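Local coordinates for odorant binding protein 4 (PDB 6JPM), which probably binds small odorant molecules, as a secreted member of the PBP/GOBP family of insect odorant-binding proteins from the lacewing Chrysopa pallens, at residues M1-L13 and Q69-S81. Residues are numbered along the deposited sequence; the frame is centred on the assembly and turned at random.
Sequences MLTEAQMASTANL and QQMPTLPKKYQES
Met7 and Pro75 form the tight part of this contact. Met7 SD lies 3.4 Å from Pro75 CD, and the two side chains meet at a slant. The Met7 chain runs straight to SD, then bends at its last torsion (chi3 63°). That bend brings CE to 3.9 Å from Tyr78 CE2. SD itself is 4.9 Å from the Tyr78 ring centroid, an oblique Met-aromatic contact. With an alanine at Met7 the sulfur and methyl are gone, which would probably open a gap beside Pro75 and leave the Tyr78 ring less firmly packed. On its other flank, the buried Pro75 ring packs CG against Leu2 O at 3.2 Å.

The N-terminal residues before the helix are tied by one backbone bond. Leu2 N donates to Thr73 O at 2.9 Å. The Met1 chain bends at chi2 and chi3, and its SD comes 3.3 Å from Leu74 O. Just beyond, Thr3 and Gln6 form a capping box that starts helix 4-22.

The solvent side is looser. There Glu4 and Lys77, both exposed, form a salt bridge, but the position of Lys77 NZ is uncertain.

The contact lies at the protein surface. It joins the start of helix 4-22 to the turn linking helices 64-70 and 76-89. Phe117, from the C-terminal loop, touches Met7 and meets Tyr78 edge-to-face.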
loop_
_atom_site.group_PDB
_atom_site.type_symbol
_atom_site.label_atom_id
_atom_site.label_comp_id
_atom_site.label_asym_id
_atom_site.label_seq_id
_atom_site.Cartn_x
_atom_site.Cartn_y
_atom_site.Cartn_z
ATOM N N MET A 1 9.710 1.854 -17.284
ATOM C CA MET A 1 8.774 2.747 -16.613
ATOM C C MET A 1 7.340 2.383 -16.956
ATOM O O MET A 1 7.024 2.087 -18.105
ATOM C CB MET A 1 9.037 4.204 -16.994
ATOM C CG MET A 1 9.452 5.091 -15.836
ATOM S SD MET A 1 8.684 6.728 -15.878
ATOM C CE MET A 1 8.966 7.202 -17.586
ATOM N N LEU A 2 6.471 2.408 -15.955
ATOM C CA LEU A 2 5.060 2.127 -16.163
ATOM C C LEU A 2 4.298 3.421 -16.415
ATOM O O LEU A 2 4.645 4.483 -15.890
ATOM C CB LEU A 2 4.465 1.404 -14.953
ATOM C CG LEU A 2 4.725 -0.097 -14.807
ATOM C CD1 LEU A 2 4.271 -0.592 -13.441
ATOM C CD2 LEU A 2 4.014 -0.864 -15.911
ATOM N N THR A 3 3.254 3.324 -17.232
ATOM C CA THR A 3 2.325 4.431 -17.370
ATOM C C THR A 3 1.348 4.429 -16.203
ATOM O O THR A 3 1.181 3.429 -15.506
ATOM C CB THR A 3 1.555 4.345 -18.685
ATOM O OG1 THR A 3 0.701 3.192 -18.665
ATOM C CG2 THR A 3 2.518 4.252 -19.865
ATOM N N GLU A 4 0.696 5.575 -15.993
ATOM C CA GLU A 4 -0.299 5.654 -14.931
ATOM C C GLU A 4 -1.470 4.715 -15.192
ATOM O O GLU A 4 -2.060 4.183 -14.246
ATOM C CB GLU A 4 -0.798 7.093 -14.775
ATOM C CG GLU A 4 0.309 8.112 -14.574
ATOM C CD GLU A 4 -0.207 9.445 -14.066
ATOM O OE1 GLU A 4 -1.281 9.457 -13.426
ATOM O OE2 GLU A 4 0.462 10.479 -14.296
ATOM N N ALA A 5 -1.813 4.499 -16.460
ATOM C CA ALA A 5 -2.931 3.619 -16.780
ATOM C C ALA A 5 -2.613 2.173 -16.430
ATOM O O ALA A 5 -3.491 1.434 -15.973
ATOM C CB ALA A 5 -3.293 3.748 -18.260
ATOM N N GLN A 6 -1.367 1.744 -16.659
ATOM C CA GLN A 6 -0.973 0.398 -16.259
ATOM C C GLN A 6 -0.963 0.254 -14.745
ATOM O O GLN A 6 -1.304 -0.811 -14.223
ATOM C CB GLN A 6 0.401 0.054 -16.830
ATOM C CG GLN A 6 0.451 -0.077 -18.337
ATOM C CD GLN A 6 1.855 0.093 -18.873
ATOM O OE1 GLN A 6 2.534 1.068 -18.556
ATOM N NE2 GLN A 6 2.302 -0.858 -19.680
ATOM N N MET A 7 -0.582 1.317 -14.035
ATOM C CA MET A 7 -0.610 1.311 -12.575
ATOM C C MET A 7 -2.037 1.177 -12.051
ATOM O O MET A 7 -2.303 0.378 -11.149
ATOM C CB MET A 7 0.029 2.590 -12.041
ATOM C CG MET A 7 1.371 2.400 -11.394
ATOM S SD MET A 7 1.949 3.966 -10.711
ATOM C CE MET A 7 0.692 4.306 -9.487
ATOM N N ALA A 8 -2.969 1.960 -12.601
ATOM C CA ALA A 8 -4.355 1.853 -12.159
ATOM C C ALA A 8 -4.938 0.497 -12.521
ATOM O O ALA A 8 -5.718 -0.073 -11.755
ATOM C CB ALA A 8 -5.195 2.980 -12.758
ATOM N N SER A 9 -4.553 -0.046 -13.678
ATOM C CA SER A 9 -5.066 -1.348 -14.095
ATOM C C SER A 9 -4.518 -2.460 -13.210
ATOM O O SER A 9 -5.261 -3.342 -12.768
ATOM C CB SER A 9 -4.723 -1.603 -15.566
ATOM O OG SER A 9 -4.887 -2.973 -15.910
ATOM N N THR A 10 -3.214 -2.443 -12.939
ATOM C CA THR A 10 -2.652 -3.444 -12.041
ATOM C C THR A 10 -3.211 -3.290 -10.627
ATOM O O THR A 10 -3.471 -4.284 -9.941
ATOM C CB THR A 10 -1.126 -3.346 -12.052
ATOM O OG1 THR A 10 -0.641 -3.774 -13.330
ATOM C CG2 THR A 10 -0.533 -4.228 -11.000
ATOM N N ALA A 11 -3.432 -2.049 -10.185
ATOM C CA ALA A 11 -4.044 -1.829 -8.875
ATOM C C ALA A 11 -5.438 -2.440 -8.806
ATOM O O ALA A 11 -5.804 -3.078 -7.810
ATOM C CB ALA A 11 -4.100 -0.333 -8.574
ATOM N N ASN A 12 -6.230 -2.265 -9.866
ATOM C CA ASN A 12 -7.578 -2.825 -9.885
ATOM C C ASN A 12 -7.549 -4.351 -9.845
ATOM O O ASN A 12 -8.375 -4.987 -9.177
ATOM C CB ASN A 12 -8.324 -2.321 -11.120
ATOM C CG ASN A 12 -9.797 -2.599 -11.049
ATOM O OD1 ASN A 12 -10.272 -3.599 -11.570
ATOM N ND2 ASN A 12 -10.532 -1.721 -10.379
ATOM N N LEU A 13 -6.583 -4.956 -10.525
ATOM C CA LEU A 13 -6.481 -6.408 -10.516
ATOM C C LEU A 13 -6.058 -6.931 -9.143
ATOM O O LEU A 13 -6.519 -7.994 -8.706
ATOM C CB LEU A 13 -5.498 -6.830 -11.604
ATOM C CG LEU A 13 -5.274 -8.310 -11.871
ATOM C CD1 LEU A 13 -6.611 -9.002 -12.109
ATOM C CD2 LEU A 13 -4.376 -8.416 -13.093
ATOM N N GLN A 69 14.044 -2.032 -6.321
ATOM C CA GLN A 69 13.847 -2.520 -7.683
ATOM C C GLN A 69 12.699 -1.792 -8.364
ATOM O O GLN A 69 12.753 -1.526 -9.571
ATOM C CB GLN A 69 13.582 -4.030 -7.685
ATOM C CG GLN A 69 13.693 -4.707 -9.059
ATOM C CD GLN A 69 12.444 -4.565 -9.939
ATOM O OE1 GLN A 69 11.398 -4.080 -9.500
ATOM N NE2 GLN A 69 12.555 -5.001 -11.191
ATOM N N GLN A 70 11.651 -1.462 -7.611
ATOM C CA GLN A 70 10.409 -1.016 -8.221
ATOM C C GLN A 70 10.311 0.499 -8.363
ATOM O O GLN A 70 9.527 0.975 -9.197
ATOM C CB GLN A 70 9.235 -1.581 -7.418
ATOM C CG GLN A 70 9.268 -3.107 -7.426
ATOM C CD GLN A 70 8.290 -3.757 -6.471
ATOM O OE1 GLN A 70 7.438 -3.095 -5.884
ATOM N NE2 GLN A 70 8.418 -5.072 -6.311
ATOM N N MET A 71 11.096 1.260 -7.600
ATOM C CA MET A 71 11.162 2.705 -7.804
ATOM C C MET A 71 11.401 3.116 -9.258
ATOM O O MET A 71 10.747 4.067 -9.713
ATOM C CB MET A 71 12.244 3.310 -6.895
ATOM C CG MET A 71 11.856 3.436 -5.428
ATOM S SD MET A 71 10.739 4.812 -5.097
ATOM C CE MET A 71 11.243 5.952 -6.388
ATOM N N PRO A 72 12.295 2.480 -10.029
ATOM C CA PRO A 72 12.438 2.876 -11.440
ATOM C C PRO A 72 11.265 2.480 -12.330
ATOM O O PRO A 72 11.213 2.944 -13.476
ATOM C CB PRO A 72 13.733 2.172 -11.882
ATOM C CG PRO A 72 13.935 1.082 -10.908
ATOM C CD PRO A 72 13.395 1.596 -9.607
ATOM N N THR A 73 10.331 1.651 -11.864
ATOM C CA THR A 73 9.143 1.381 -12.665
ATOM C C THR A 73 8.037 2.405 -12.445
ATOM O O THR A 73 7.022 2.357 -13.147
ATOM C CB THR A 73 8.598 -0.016 -12.367
ATOM O OG1 THR A 73 8.304 -0.128 -10.969
ATOM C CG2 THR A 73 9.605 -1.078 -12.770
ATOM N N LEU A 74 8.207 3.322 -11.487
ATOM C CA LEU A 74 7.174 4.298 -11.176
ATOM C C LEU A 74 7.159 5.409 -12.221
ATOM O O LEU A 74 8.219 5.819 -12.702
ATOM C CB LEU A 74 7.406 4.910 -9.798
ATOM C CG LEU A 74 7.152 4.059 -8.557
ATOM C CD1 LEU A 74 7.500 4.858 -7.318
ATOM C CD2 LEU A 74 5.698 3.616 -8.520
ATOM N N PRO A 75 5.977 5.906 -12.593
ATOM C CA PRO A 75 5.920 7.155 -13.355
ATOM C C PRO A 75 6.652 8.248 -12.594
ATOM O O PRO A 75 6.569 8.330 -11.365
ATOM C CB PRO A 75 4.419 7.444 -13.460
ATOM C CG PRO A 75 3.760 6.111 -13.293
ATOM C CD PRO A 75 4.641 5.337 -12.353
ATOM N N LYS A 76 7.394 9.076 -13.336
ATOM C CA LYS A 76 8.246 10.078 -12.698
ATOM C C LYS A 76 7.449 11.001 -11.786
ATOM O O LYS A 76 7.991 11.525 -10.808
ATOM C CB LYS A 76 8.989 10.894 -13.758
ATOM C CG LYS A 76 8.089 11.593 -14.764
ATOM C CD LYS A 76 8.681 12.944 -15.185
ATOM C CE LYS A 76 10.097 12.801 -15.736
ATOM N NZ LYS A 76 10.141 12.069 -17.041
ATOM N N LYS A 77 6.171 11.177 -12.044
ATOM C CA LYS A 77 5.415 12.074 -11.147
ATOM C C LYS A 77 5.255 11.461 -9.754
ATOM O O LYS A 77 4.983 12.203 -8.855
ATOM C CB LYS A 77 4.081 12.467 -11.774
ATOM C CG LYS A 77 3.093 11.345 -12.014
ATOM C CD LYS A 77 1.862 11.479 -11.135
ATOM C CE LYS A 77 0.684 12.158 -11.793
ATOM N NZ LYS A 77 -0.480 11.248 -11.863
ATOM N N TYR A 78 5.499 10.166 -9.607
ATOM C CA TYR A 78 5.336 9.491 -8.302
ATOM C C TYR A 78 6.706 9.216 -7.704
ATOM O O TYR A 78 6.791 9.121 -6.504
ATOM C CB TYR A 78 4.563 8.181 -8.477
ATOM C CG TYR A 78 3.080 8.344 -8.656
ATOM C CD1 TYR A 78 2.306 8.862 -7.651
ATOM C CD2 TYR A 78 2.450 8.006 -9.834
ATOM C CE1 TYR A 78 0.949 9.031 -7.792
ATOM C CE2 TYR A 78 1.089 8.165 -10.000
ATOM C CZ TYR A 78 0.333 8.680 -8.972
ATOM O OH TYR A 78 -1.006 8.848 -9.089
ATOM N N GLN A 79 7.742 9.210 -8.531
ATOM C CA GLN A 79 9.106 8.865 -8.076
ATOM C C GLN A 79 9.551 9.674 -6.860
ATOM O O GLN A 79 9.943 9.110 -5.888
ATOM C CB GLN A 79 10.090 9.016 -9.220
ATOM C CG GLN A 79 11.029 7.838 -9.328
ATOM C CD GLN A 79 10.884 7.173 -10.664
ATOM O OE1 GLN A 79 10.192 7.662 -11.538
ATOM N NE2 GLN A 79 11.543 6.045 -10.833
ATOM N N GLU A 80 9.444 10.978 -6.919
ATOM C CA GLU A 80 9.945 11.799 -5.809
ATOM C C GLU A 80 9.070 11.632 -4.572
ATOM O O GLU A 80 9.627 11.528 -3.489
ATOM C CB GLU A 80 10.007 13.251 -6.256
ATOM C CG GLU A 80 10.803 14.107 -5.318
ATOM C CD GLU A 80 11.479 15.293 -5.980
ATOM O OE1 GLU A 80 12.247 15.973 -5.283
ATOM O OE2 GLU A 80 11.240 15.522 -7.181
ATOM N N SER A 81 7.754 11.636 -4.747
ATOM C CA SER A 81 6.831 11.526 -3.599
ATOM C C SER A 81 6.981 10.166 -2.931
ATOM O O SER A 81 6.910 10.135 -1.749
ATOM C CB SER A 81 5.408 11.807 -3.965
ATOM O OG SER A 81 5.032 11.067 -5.087
#